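Side-chain contacts in glycerol-3-phosphate dehydrogenase [NAD(+)] 1 (Saccharomyces cerevisiae, PDB 4FGW), which catalyses the NAD-linked interconversion of dihydroxyacetone phosphate and sn-glycerol 3-phosphate, supporting glycerol build-up during hyperosmotic stress: residues A[123-126]-A[132-135]; A[154-159]-A[277-282]; A[161-166]-A[233-238]; A[166-169]-A[175-178]; A[246-251]-A[266-271]. All blocks are in the same frame, centred on the assembly; numbering follows the deposited sequence.

Contact 1. Residues A[123-126]-A[132-135]; sequences FNIP and RICS
The ring of F123 meets I133 edge-on, from the end of a strand across to the next helix. F123 CB points toward helix 130-137. From there CG lies anti to the carbonyl carbon (chi1 -68°), and chi2 of 95° turns the ring crosswise. One rim, CD2 and CE2, then faces I133. CD2 is 4.1 Å from I133 CG2. CE2 comes closer, 3.9 Å from the same methyl, which lies near the plane of the ring. The far rim, at CE1 and the tip atom CZ, turns to the CG2 methyl of I168. F123 and I133 pass alongside rather than meeting end to end. I125 adds a looser touch, with its CD1 4.4 Å from I133 CG2. All three residues are buried, and the contact is wholly apolar. I125 also lies close to G41 and F129, which probably bind NAD(+), as in relatives, so this packing borders the probable cofactor site of the Rossmann domain. Strand 120-123 supplies F123, helix 130-137 supplies I133, helix 164-172 backs the ring through I168 and L172, and strand 35-40 touches both isoleucines through I40.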
loop_
_atom_site.group_PDB
_atom_site.type_symbol
_atom_site.label_atom_id
_atom_site.label_comp_id
_atom_site.label_asym_id
_atom_site.label_seq_id
_atom_site.Cartn_x
_atom_site.Cartn_y
_atom_site.Cartn_z
ATOM N N PHE A 123 19.362 17.276 -11.407
ATOM C CA PHE A 123 18.352 18.166 -11.987
ATOM C C PHE A 123 17.155 18.205 -11.067
ATOM O O PHE A 123 16.594 17.158 -10.732
ATOM C CB PHE A 123 17.931 17.710 -13.387
ATOM C CG PHE A 123 19.003 17.851 -14.434
ATOM C CD1 PHE A 123 19.828 16.777 -14.755
ATOM C CD2 PHE A 123 19.183 19.053 -15.113
ATOM C CE1 PHE A 123 20.808 16.907 -15.742
ATOM C CE2 PHE A 123 20.167 19.179 -16.094
ATOM C CZ PHE A 123 20.968 18.104 -16.407
ATOM N N ASN A 124 16.791 19.405 -10.624
ATOM C CA ASN A 124 15.661 19.599 -9.724
ATOM C C ASN A 124 14.943 20.928 -9.997
ATOM O O ASN A 124 14.901 21.830 -9.154
ATOM C CB ASN A 124 16.096 19.431 -8.259
ATOM C CG ASN A 124 14.988 19.031 -7.325
ATOM O OD1 ASN A 124 15.227 18.395 -6.299
ATOM N ND2 ASN A 124 13.750 19.385 -7.652
ATOM N N ILE A 125 14.273 21.003 -11.142
ATOM C CA ILE A 125 13.509 22.181 -11.558
ATOM C C ILE A 125 12.156 21.746 -12.052
ATOM O O ILE A 125 12.004 20.602 -12.386
ATOM C CB ILE A 125 14.176 22.943 -12.744
ATOM C CG1 ILE A 125 14.082 22.132 -14.018
ATOM C CG2 ILE A 125 15.593 23.285 -12.470
ATOM C CD1 ILE A 125 15.333 21.501 -14.382
ATOM N N PRO A 126 11.182 22.648 -12.135
ATOM C CA PRO A 126 9.858 22.225 -12.629
ATOM C C PRO A 126 9.939 21.802 -14.104
ATOM O O PRO A 126 10.749 22.326 -14.873
ATOM C CB PRO A 126 8.984 23.478 -12.452
ATOM C CG PRO A 126 9.759 24.397 -11.575
ATOM C CD PRO A 126 11.196 24.090 -11.818
ATOM N N ARG A 132 14.305 24.570 -21.470
ATOM C CA ARG A 132 15.148 25.771 -21.378
ATOM C C ARG A 132 16.561 25.416 -20.910
ATOM O O ARG A 132 17.539 25.797 -21.563
ATOM C CB ARG A 132 14.533 26.838 -20.444
ATOM C CG ARG A 132 15.454 28.036 -20.255
ATOM C CD ARG A 132 14.997 29.063 -19.257
ATOM N NE ARG A 132 16.042 30.074 -19.096
ATOM C CZ ARG A 132 15.823 31.360 -18.840
ATOM N NH1 ARG A 132 14.583 31.816 -18.702
ATOM N NH2 ARG A 132 16.843 32.202 -18.717
ATOM N N ILE A 133 16.646 24.717 -19.760
ATOM C CA ILE A 133 17.875 24.271 -19.101
ATOM C C ILE A 133 18.732 23.402 -20.032
ATOM O O ILE A 133 19.935 23.641 -20.142
ATOM C CB ILE A 133 17.552 23.631 -17.698
ATOM C CG1 ILE A 133 17.575 24.693 -16.576
ATOM C CG2 ILE A 133 18.495 22.493 -17.327
ATOM C CD1 ILE A 133 16.440 25.776 -16.568
ATOM N N CYS A 134 18.093 22.457 -20.750
ATOM C CA CYS A 134 18.751 21.560 -21.700
ATOM C C CYS A 134 19.317 22.283 -22.905
ATOM O O CYS A 134 20.458 22.017 -23.279
ATOM C CB CYS A 134 17.817 20.430 -22.110
ATOM S SG CYS A 134 17.552 19.202 -20.817
ATOM N N SER A 135 18.531 23.203 -23.503
ATOM C CA SER A 135 18.924 24.012 -24.660
ATOM C C SER A 135 20.092 24.938 -24.317
ATOM O O SER A 135 20.950 25.187 -25.169
ATOM C CB SER A 135 17.742 24.828 -25.165
ATOM O OG SER A 135 18.006 25.395 -26.437
#

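Contact 2. Residues A[154-159]-A[277-282]; sequences FEVGAK and IRFGQM
The F154 and F279 rings touch at their margins, without stacking. Their planes are inclined at 57°, with centroids 5.9 Å apart. The tight spot is the meeting of F154 CZ with F279 CE2, at 3.6 Å. The two rings reach out from facing segments. F279 has CG anti to the backbone N (chi1 -168°), and its ring reaches from the helix to F154. V156 packs more loosely, with its CG2 4.3 Å from F279 CZ. Beyond it the segments part. E155 and K159 are exposed and leave the contact to the three buried apolar residues. Neighbours close in around this small core: V161 lies against F154 and V156, V347 against F279, and F283 meets the F279 ring. Segment 154-159 forms the first strand and turn of a β-hairpin, paired with strand 160-162. Helix 261-283 belongs to the C-terminal helical part of the enzyme. The pair of rings thus packs a hairpin from the Rossmann half against that helical part, a small hydrophobic interdomain contact.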
loop_
_atom_site.group_PDB
_atom_site.type_symbol
_atom_site.label_atom_id
_atom_site.label_comp_id
_atom_site.label_asym_id
_atom_site.label_seq_id
_atom_site.Cartn_x
_atom_site.Cartn_y
_atom_site.Cartn_z
ATOM N N PHE A 154 6.567 11.337 -15.767
ATOM C CA PHE A 154 7.066 11.126 -17.120
ATOM C C PHE A 154 6.120 11.817 -18.114
ATOM O O PHE A 154 5.049 12.283 -17.720
ATOM C CB PHE A 154 7.197 9.610 -17.416
ATOM C CG PHE A 154 5.895 8.862 -17.599
ATOM C CD1 PHE A 154 5.524 8.374 -18.844
ATOM C CD2 PHE A 154 5.045 8.632 -16.520
ATOM C CE1 PHE A 154 4.324 7.682 -19.011
ATOM C CE2 PHE A 154 3.839 7.946 -16.693
ATOM C CZ PHE A 154 3.481 7.486 -17.938
ATOM N N GLU A 155 6.514 11.882 -19.387
ATOM C CA GLU A 155 5.712 12.492 -20.444
ATOM C C GLU A 155 4.817 11.416 -21.057
ATOM O O GLU A 155 5.298 10.339 -21.419
ATOM C CB GLU A 155 6.620 13.141 -21.501
ATOM C CG GLU A 155 6.006 14.342 -22.191
ATOM C CD GLU A 155 6.979 15.270 -22.898
ATOM O OE1 GLU A 155 6.541 16.384 -23.262
ATOM O OE2 GLU A 155 8.161 14.900 -23.098
ATOM N N VAL A 156 3.505 11.695 -21.109
ATOM C CA VAL A 156 2.471 10.800 -21.641
ATOM C C VAL A 156 1.407 11.613 -22.395
ATOM O O VAL A 156 1.013 12.688 -21.944
ATOM C CB VAL A 156 1.881 9.840 -20.553
ATOM C CG1 VAL A 156 1.297 10.595 -19.357
ATOM C CG2 VAL A 156 0.867 8.851 -21.132
ATOM N N GLY A 157 0.996 11.104 -23.551
ATOM C CA GLY A 157 -0.015 11.713 -24.403
ATOM C C GLY A 157 -0.320 10.847 -25.603
ATOM O O GLY A 157 0.228 9.748 -25.722
ATOM N N ALA A 158 -1.160 11.359 -26.524
ATOM C CA ALA A 158 -1.569 10.664 -27.750
ATOM C C ALA A 158 -0.404 10.239 -28.650
ATOM O O ALA A 158 -0.475 9.168 -29.256
ATOM C CB ALA A 158 -2.554 11.515 -28.535
ATOM N N LYS A 159 0.665 11.064 -28.721
ATOM C CA LYS A 159 1.840 10.811 -29.565
ATOM C C LYS A 159 2.842 9.771 -29.042
ATOM O O LYS A 159 3.574 9.184 -29.843
ATOM C CB LYS A 159 2.543 12.119 -29.964
ATOM C CG LYS A 159 1.862 12.839 -31.125
ATOM C CD LYS A 159 2.763 13.898 -31.747
ATOM C CE LYS A 159 2.261 14.345 -33.096
ATOM N NZ LYS A 159 3.211 15.277 -33.757
ATOM N N ILE A 277 1.689 -1.256 -12.462
ATOM C CA ILE A 277 2.590 -2.360 -12.833
ATOM C C ILE A 277 2.372 -2.738 -14.299
ATOM O O ILE A 277 3.336 -2.816 -15.067
ATOM C CB ILE A 277 2.415 -3.587 -11.880
ATOM C CG1 ILE A 277 2.848 -3.236 -10.442
ATOM C CG2 ILE A 277 3.155 -4.829 -12.410
ATOM C CD1 ILE A 277 2.239 -4.082 -9.335
ATOM N N ARG A 278 1.098 -2.951 -14.676
ATOM C CA ARG A 278 0.661 -3.339 -16.012
ATOM C C ARG A 278 1.092 -2.303 -17.048
ATOM O O ARG A 278 1.582 -2.692 -18.104
ATOM C CB ARG A 278 -0.862 -3.549 -16.023
ATOM C CG ARG A 278 -1.423 -4.167 -17.305
ATOM C CD ARG A 278 -2.928 -4.361 -17.227
ATOM N NE ARG A 278 -3.309 -5.218 -16.101
ATOM C CZ ARG A 278 -4.341 -4.988 -15.294
ATOM N NH1 ARG A 278 -5.126 -3.935 -15.489
ATOM N NH2 ARG A 278 -4.603 -5.814 -14.291
ATOM N N PHE A 279 0.942 -0.997 -16.731
ATOM C CA PHE A 279 1.328 0.109 -17.606
ATOM C C PHE A 279 2.838 0.126 -17.826
ATOM O O PHE A 279 3.288 0.272 -18.966
ATOM C CB PHE A 279 0.837 1.463 -17.052
ATOM C CG PHE A 279 0.946 2.614 -18.027
ATOM C CD1 PHE A 279 -0.147 3.005 -18.788
ATOM C CD2 PHE A 279 2.147 3.297 -18.195
ATOM C CE1 PHE A 279 -0.039 4.056 -19.704
ATOM C CE2 PHE A 279 2.254 4.343 -19.112
ATOM C CZ PHE A 279 1.159 4.721 -19.854
ATOM N N GLY A 280 3.591 0.014 -16.734
ATOM C CA GLY A 280 5.046 0.002 -16.770
ATOM C C GLY A 280 5.611 -1.098 -17.645
ATOM O O GLY A 280 6.408 -0.828 -18.538
ATOM N N GLN A 281 5.161 -2.337 -17.426
ATOM C CA GLN A 281 5.636 -3.511 -18.159
ATOM C C GLN A 281 5.163 -3.599 -19.603
ATOM O O GLN A 281 5.818 -4.256 -20.418
ATOM C CB GLN A 281 5.323 -4.788 -17.386
ATOM C CG GLN A 281 5.973 -4.804 -16.008
ATOM C CD GLN A 281 5.932 -6.168 -15.409
ATOM O OE1 GLN A 281 4.860 -6.747 -15.188
ATOM N NE2 GLN A 281 7.109 -6.707 -15.130
ATOM N N MET A 282 4.038 -2.941 -19.922
ATOM C CA MET A 282 3.482 -2.894 -21.274
ATOM C C MET A 282 4.261 -1.894 -22.138
ATOM O O MET A 282 4.569 -2.201 -23.287
ATOM C CB MET A 282 1.993 -2.506 -21.221
ATOM C CG MET A 282 1.249 -2.712 -22.524
ATOM S SD MET A 282 -0.494 -2.231 -22.418
ATOM C CE MET A 282 -1.165 -3.604 -21.452
#

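Contact 3. Residues A[161-166]-A[233-238]; sequences VQLLSS and EDVAGI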
loop_
_atom_site.group_PDB
_atom_site.type_symbol
_atom_site.label_atom_id
_atom_site.label_comp_id
_atom_site.label_asym_id
_atom_site.label_seq_id
_atom_site.Cartn_x
_atom_site.Cartn_y
_atom_site.Cartn_z
ATOM N N VAL A 161 4.994 7.943 -25.136
ATOM C CA VAL A 161 5.482 7.980 -23.758
ATOM C C VAL A 161 6.980 8.267 -23.735
ATOM O O VAL A 161 7.723 7.711 -24.542
ATOM C CB VAL A 161 5.123 6.724 -22.911
ATOM C CG1 VAL A 161 3.673 6.758 -22.460
ATOM C CG2 VAL A 161 5.440 5.415 -23.639
ATOM N N GLN A 162 7.425 9.129 -22.814
ATOM C CA GLN A 162 8.846 9.447 -22.668
ATOM C C GLN A 162 9.232 9.805 -21.243
ATOM O O GLN A 162 8.552 10.591 -20.587
ATOM C CB GLN A 162 9.300 10.549 -23.641
ATOM C CG GLN A 162 10.828 10.706 -23.696
ATOM C CD GLN A 162 11.294 11.794 -24.622
ATOM O OE1 GLN A 162 11.772 11.522 -25.724
ATOM N NE2 GLN A 162 11.210 13.045 -24.178
ATOM N N LEU A 163 10.355 9.239 -20.782
ATOM C CA LEU A 163 10.936 9.539 -19.482
ATOM C C LEU A 163 11.674 10.877 -19.603
ATOM O O LEU A 163 12.314 11.137 -20.628
ATOM C CB LEU A 163 11.902 8.420 -19.034
ATOM C CG LEU A 163 11.357 6.979 -18.986
ATOM C CD1 LEU A 163 12.464 5.990 -18.703
ATOM C CD2 LEU A 163 10.231 6.822 -17.966
ATOM N N LEU A 164 11.613 11.723 -18.592
ATOM C CA LEU A 164 12.271 13.018 -18.631
ATOM C C LEU A 164 13.769 12.949 -18.444
ATOM O O LEU A 164 14.492 13.854 -18.793
ATOM C CB LEU A 164 11.694 13.934 -17.569
ATOM C CG LEU A 164 10.192 13.944 -17.363
ATOM C CD1 LEU A 164 9.848 14.784 -16.187
ATOM C CD2 LEU A 164 9.489 14.451 -18.548
ATOM N N SER A 165 14.223 11.875 -17.842
ATOM C CA SER A 165 15.641 11.514 -17.758
ATOM C C SER A 165 16.169 11.150 -19.166
ATOM O O SER A 165 17.301 11.513 -19.509
ATOM C CB SER A 165 15.837 10.351 -16.789
ATOM O OG SER A 165 14.890 9.314 -16.989
ATOM N N SER A 166 15.325 10.494 -19.999
ATOM C CA SER A 166 15.676 10.143 -21.378
ATOM C C SER A 166 15.772 11.391 -22.249
ATOM O O SER A 166 16.604 11.426 -23.158
ATOM C CB SER A 166 14.673 9.164 -21.976
ATOM O OG SER A 166 14.742 7.884 -21.369
ATOM N N GLU A 233 18.237 -0.048 -10.366
ATOM C CA GLU A 233 18.512 0.180 -11.788
ATOM C C GLU A 233 17.295 0.740 -12.527
ATOM O O GLU A 233 17.448 1.611 -13.377
ATOM C CB GLU A 233 18.956 -1.128 -12.466
ATOM C CG GLU A 233 20.398 -1.508 -12.191
ATOM C CD GLU A 233 21.112 -2.077 -13.400
ATOM O OE1 GLU A 233 21.152 -3.322 -13.527
ATOM O OE2 GLU A 233 21.616 -1.282 -14.228
ATOM N N ASP A 234 16.094 0.216 -12.212
ATOM C CA ASP A 234 14.828 0.535 -12.867
ATOM C C ASP A 234 14.395 2.010 -12.835
ATOM O O ASP A 234 13.563 2.410 -12.014
ATOM C CB ASP A 234 13.731 -0.453 -12.419
ATOM C CG ASP A 234 12.447 -0.452 -13.232
ATOM O OD1 ASP A 234 12.408 0.212 -14.292
ATOM O OD2 ASP A 234 11.480 -1.117 -12.808
ATOM N N VAL A 235 14.954 2.808 -13.777
ATOM C CA VAL A 235 14.661 4.232 -13.977
ATOM C C VAL A 235 13.211 4.401 -14.469
ATOM O O VAL A 235 12.527 5.327 -14.037
ATOM C CB VAL A 235 15.709 4.934 -14.906
ATOM C CG1 VAL A 235 15.304 6.365 -15.249
ATOM C CG2 VAL A 235 17.103 4.915 -14.285
ATOM N N ALA A 236 12.744 3.504 -15.354
ATOM C CA ALA A 236 11.383 3.547 -15.896
ATOM C C ALA A 236 10.296 3.354 -14.809
ATOM O O ALA A 236 9.382 4.178 -14.728
ATOM C CB ALA A 236 11.231 2.515 -16.998
ATOM N N GLY A 237 10.437 2.310 -13.977
ATOM C CA GLY A 237 9.509 1.967 -12.896
ATOM C C GLY A 237 9.259 3.088 -11.910
ATOM O O GLY A 237 8.104 3.468 -11.688
ATOM N N ILE A 238 10.315 3.666 -11.379
ATOM C CA ILE A 238 10.158 4.750 -10.437
ATOM C C ILE A 238 9.547 6.023 -11.012
ATOM O O ILE A 238 8.880 6.744 -10.311
ATOM C CB ILE A 238 11.447 4.978 -9.657
ATOM C CG1 ILE A 238 12.219 6.195 -10.115
ATOM C CG2 ILE A 238 12.320 3.828 -9.846
ATOM C CD1 ILE A 238 13.381 6.486 -9.237
#
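D234 OD2 is gripped by three groups: R288 N, S287 OG and T291 OG1 all hydrogen-bond to it. The other oxygen, OD1, accepts from G237 N at 2.9 Å. That bond is nearly straight (164°), but the N-H reaches OD1 from above the carboxylate plane, 59° out of it. So many donors would probably favour the charged form of D234. D234 is the N-cap of helix 235-257, the long helix that leaves the last strand of the Rossmann sheet, 227-232, and leads into the C-terminal helical domain. The first turn of this helix receives segment 161-166. L163 straddles A236 with both methyls: CD1 is 3.9 Å from A236 CA and CD2 is 4.0 Å from it. CD1 also lies 4.1 Å from A236 CB. Beside it, S165 OG sits 3.4 Å from V235 CG1. V235 holds CG1 anti to its own N (chi1 173°), which turns that methyl to the serine. F284 lies against L163, and A199 against V235.

Contact 4. Residues A[166-169]-A[175-178]; sequences SYIT and QCGA
I168 and T169 both lean on C176. I168 CG2 is 4.0 Å from C176 SG, and I168 CD1 is 4.1 Å from the same sulfur. Chi1 of -175° carries SG away from the backbone N of C176 and into this apolar corner. T169 uses its oxygen instead, with OG1 3.5 Å from C176 CB. A water bridges the two segments: it donates to T169 OG1 at 2.9 Å and weakly accepts from C176 N at 3.5 Å. These residues belong to a β-α-β crossover of the Rossmann domain, in which helix 164-172 links strand 146-149 to the neighbouring parallel strand 175-180. A further shell probably helps set the rotation of T169. S165 O, one turn earlier, and I174 O, just ahead of the strand, are both hydrogen-bond partners of OG1, which with a single hydrogen can serve them only by sharing or in turn. A147 and S149 of strand 146-149 lie against C176, while S149 and L130 of helix 130-137 touch I168.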
loop_
_atom_site.group_PDB
_atom_site.type_symbol
_atom_site.label_atom_id
_atom_site.label_comp_id
_atom_site.label_asym_id
_atom_site.label_seq_id
_atom_site.Cartn_x
_atom_site.Cartn_y
_atom_site.Cartn_z
ATOM N N SER A 166 15.325 10.494 -19.999
ATOM C CA SER A 166 15.676 10.143 -21.378
ATOM C C SER A 166 15.772 11.391 -22.249
ATOM O O SER A 166 16.604 11.426 -23.158
ATOM C CB SER A 166 14.673 9.164 -21.976
ATOM O OG SER A 166 14.742 7.884 -21.369
ATOM N N TYR A 167 14.932 12.420 -21.961
ATOM C CA TYR A 167 14.949 13.704 -22.667
ATOM C C TYR A 167 16.303 14.368 -22.401
ATOM O O TYR A 167 16.938 14.840 -23.343
ATOM C CB TYR A 167 13.783 14.613 -22.211
ATOM C CG TYR A 167 13.755 15.976 -22.879
ATOM C CD1 TYR A 167 13.221 16.139 -24.154
ATOM C CD2 TYR A 167 14.254 17.105 -22.231
ATOM C CE1 TYR A 167 13.196 17.390 -24.774
ATOM C CE2 TYR A 167 14.232 18.363 -22.843
ATOM C CZ TYR A 167 13.692 18.502 -24.110
ATOM O OH TYR A 167 13.671 19.736 -24.719
ATOM N N ILE A 168 16.757 14.354 -21.125
ATOM C CA ILE A 168 18.049 14.901 -20.686
ATOM C C ILE A 168 19.202 14.203 -21.439
ATOM O O ILE A 168 20.071 14.884 -21.981
ATOM C CB ILE A 168 18.193 14.835 -19.133
ATOM C CG1 ILE A 168 17.215 15.818 -18.448
ATOM C CG2 ILE A 168 19.654 15.073 -18.676
ATOM C CD1 ILE A 168 16.962 15.593 -16.943
ATOM N N THR A 169 19.168 12.858 -21.507
ATOM C CA THR A 169 20.158 12.037 -22.205
ATOM C C THR A 169 20.169 12.348 -23.698
ATOM O O THR A 169 21.247 12.551 -24.261
ATOM C CB THR A 169 19.949 10.545 -21.870
ATOM O OG1 THR A 169 20.151 10.363 -20.464
ATOM C CG2 THR A 169 20.903 9.627 -22.627
ATOM N N GLN A 175 24.543 10.205 -19.290
ATOM C CA GLN A 175 23.761 9.157 -18.608
ATOM C C GLN A 175 22.920 9.823 -17.521
ATOM O O GLN A 175 23.408 10.734 -16.847
ATOM C CB GLN A 175 24.669 8.063 -18.014
ATOM C CG GLN A 175 23.922 6.790 -17.579
ATOM C CD GLN A 175 23.461 5.877 -18.704
ATOM O OE1 GLN A 175 23.729 6.095 -19.899
ATOM N NE2 GLN A 175 22.791 4.789 -18.333
ATOM N N CYS A 176 21.644 9.421 -17.397
ATOM C CA CYS A 176 20.733 10.057 -16.448
ATOM C C CYS A 176 19.756 9.111 -15.778
ATOM O O CYS A 176 18.963 8.452 -16.452
ATOM C CB CYS A 176 20.018 11.243 -17.096
ATOM S SG CYS A 176 18.974 12.194 -15.969
ATOM N N GLY A 177 19.816 9.085 -14.451
ATOM C CA GLY A 177 18.921 8.298 -13.617
ATOM C C GLY A 177 17.837 9.154 -12.996
ATOM O O GLY A 177 17.665 10.316 -13.379
ATOM N N ALA A 178 17.094 8.598 -12.032
ATOM C CA ALA A 178 16.015 9.336 -11.370
ATOM C C ALA A 178 15.995 9.168 -9.854
ATOM O O ALA A 178 16.532 8.195 -9.339
ATOM C CB ALA A 178 14.668 8.961 -11.971
HETATM O O HOH W 1 19.610 7.676 -19.597
#

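Contact 5. Residues A[246-251]-A[266-271]; sequences NVVALG and AAIQRV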
loop_
_atom_site.group_PDB
_atom_site.type_symbol
_atom_site.label_atom_id
_atom_site.label_comp_id
_atom_site.label_asym_id
_atom_site.label_seq_id
_atom_site.Cartn_x
_atom_site.Cartn_y
_atom_site.Cartn_z
ATOM N N ASN A 246 -1.478 9.735 -9.081
ATOM C CA ASN A 246 -2.464 10.813 -8.989
ATOM C C ASN A 246 -3.791 10.480 -9.646
ATOM O O ASN A 246 -4.821 10.988 -9.210
ATOM C CB ASN A 246 -1.880 12.132 -9.468
ATOM C CG ASN A 246 -0.602 12.506 -8.765
ATOM O OD1 ASN A 246 -0.346 12.119 -7.620
ATOM N ND2 ASN A 246 0.256 13.215 -9.456
ATOM N N VAL A 247 -3.777 9.583 -10.650
ATOM C CA VAL A 247 -4.993 9.094 -11.317
ATOM C C VAL A 247 -5.706 8.177 -10.311
ATOM O O VAL A 247 -6.921 8.298 -10.119
ATOM C CB VAL A 247 -4.690 8.377 -12.664
ATOM C CG1 VAL A 247 -5.956 7.767 -13.265
ATOM C CG2 VAL A 247 -4.030 9.331 -13.657
ATOM N N VAL A 248 -4.927 7.310 -9.631
ATOM C CA VAL A 248 -5.415 6.405 -8.595
ATOM C C VAL A 248 -5.971 7.202 -7.385
ATOM O O VAL A 248 -7.053 6.877 -6.887
ATOM C CB VAL A 248 -4.332 5.371 -8.171
ATOM C CG1 VAL A 248 -4.895 4.356 -7.176
ATOM C CG2 VAL A 248 -3.742 4.659 -9.387
ATOM N N ALA A 249 -5.249 8.254 -6.943
ATOM C CA ALA A 249 -5.659 9.116 -5.825
ATOM C C ALA A 249 -7.041 9.741 -6.068
ATOM O O ALA A 249 -7.799 9.937 -5.113
ATOM C CB ALA A 249 -4.619 10.203 -5.581
ATOM N N LEU A 250 -7.379 10.013 -7.349
ATOM C CA LEU A 250 -8.689 10.547 -7.728
ATOM C C LEU A 250 -9.782 9.511 -7.455
ATOM O O LEU A 250 -10.788 9.848 -6.834
ATOM C CB LEU A 250 -8.726 11.031 -9.188
ATOM C CG LEU A 250 -7.925 12.303 -9.532
ATOM C CD1 LEU A 250 -7.813 12.479 -11.025
ATOM C CD2 LEU A 250 -8.571 13.557 -8.936
ATOM N N GLY A 251 -9.535 8.254 -7.847
ATOM C CA GLY A 251 -10.435 7.129 -7.609
ATOM C C GLY A 251 -10.689 6.884 -6.135
ATOM O O GLY A 251 -11.808 6.522 -5.764
ATOM N N ALA A 266 -8.673 1.423 0.038
ATOM C CA ALA A 266 -7.600 0.419 -0.018
ATOM C C ALA A 266 -7.758 -0.483 -1.254
ATOM O O ALA A 266 -6.752 -0.838 -1.868
ATOM C CB ALA A 266 -7.609 -0.417 1.249
ATOM N N ALA A 267 -9.019 -0.812 -1.638
ATOM C CA ALA A 267 -9.353 -1.604 -2.826
ATOM C C ALA A 267 -8.931 -0.881 -4.113
ATOM O O ALA A 267 -8.341 -1.523 -4.982
ATOM C CB ALA A 267 -10.844 -1.919 -2.855
ATOM N N ILE A 268 -9.180 0.452 -4.213
ATOM C CA ILE A 268 -8.770 1.272 -5.368
ATOM C C ILE A 268 -7.256 1.372 -5.450
ATOM O O ILE A 268 -6.710 1.325 -6.552
ATOM C CB ILE A 268 -9.518 2.649 -5.481
ATOM C CG1 ILE A 268 -10.924 2.429 -6.045
ATOM C CG2 ILE A 268 -8.791 3.663 -6.390
ATOM C CD1 ILE A 268 -11.887 2.511 -5.111
ATOM N N GLN A 269 -6.580 1.465 -4.287
ATOM C CA GLN A 269 -5.117 1.489 -4.216
ATOM C C GLN A 269 -4.534 0.173 -4.722
ATOM O O GLN A 269 -3.558 0.191 -5.471
ATOM C CB GLN A 269 -4.640 1.790 -2.795
ATOM C CG GLN A 269 -4.794 3.263 -2.450
ATOM C CD GLN A 269 -4.544 3.579 -1.004
ATOM O OE1 GLN A 269 -5.466 3.884 -0.251
ATOM N NE2 GLN A 269 -3.290 3.573 -0.600
ATOM N N ARG A 270 -5.173 -0.957 -4.379
ATOM C CA ARG A 270 -4.756 -2.288 -4.826
ATOM C C ARG A 270 -4.935 -2.422 -6.339
ATOM O O ARG A 270 -4.019 -2.882 -7.027
ATOM C CB ARG A 270 -5.552 -3.375 -4.093
ATOM C CG ARG A 270 -5.142 -4.790 -4.475
ATOM C CD ARG A 270 -6.218 -5.790 -4.143
ATOM N NE ARG A 270 -7.425 -5.656 -4.962
ATOM C CZ ARG A 270 -7.597 -6.225 -6.151
ATOM N NH1 ARG A 270 -6.625 -6.937 -6.702
ATOM N NH2 ARG A 270 -8.737 -6.073 -6.804
ATOM N N VAL A 271 -6.112 -2.012 -6.850
ATOM C CA VAL A 271 -6.428 -2.061 -8.273
ATOM C C VAL A 271 -5.475 -1.118 -9.027
ATOM O O VAL A 271 -4.910 -1.511 -10.051
ATOM C CB VAL A 271 -7.941 -1.796 -8.544
ATOM C CG1 VAL A 271 -8.226 -1.571 -10.030
ATOM C CG2 VAL A 271 -8.803 -2.937 -8.010
#
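This is a buried, apolar helix-helix contact in the C-terminal helical domain. Helices 235-257 and 261-283 follow each other in the chain and run roughly antiparallel as a helical hairpin. Over these segments their axes approach to 9.1 Å, with 153° between directions. V248 and I268 carry the packing and run alongside each other, pointing opposite ways. A chi1 of -175° swings V248 CG1 away from the backbone N and onto the facing helix. It is 3.6 Å from I268 O and 4.1 Å from Q269 CA. The two side chains touch through V248 CG1 and I268 CG2, 4.0 Å apart. I268 CG2 in turn rests on the other backbone, 3.7 Å from V248 O. G251 lets the isoleucine come this near: a CB there would stand 3.1 Å from I268 CG2, a tight fit. With an alanine in place of I268, the methyl set between V248 and G251 would be gone, which would probably open a gap there and weaken the packing on W193 of the second subunit. That subunit also binds this helix through a salt bridge from R270 NE to OE2 of its E195. V248 is near K245, probably the proton acceptor. At G251 the backbone carbon C lies 3.7 Å from I268 CG2, while I268 CD1 is 4.1 Å from G251 O.

From the N terminus, contact 1 comes first and closes a short loop between strand 120-123 and helix 130-137. Contact 2 then opens a long loop, from the hairpin to helix 261-283, and the other three lie within it. Contacts 3 and 4 both start from helix 164-172 and share S166: contact 4 closes at once on strand 175-180, contact 3 much later on helix 235-257. Contact 5 closes last before contact 2, joining helices 235-257 and 261-283. Contacts 1 and 4 touch and stay within the Rossmann half, contact 5 lies in the helical half, and contacts 2 and 3, joined through the hairpin, tie the halves together.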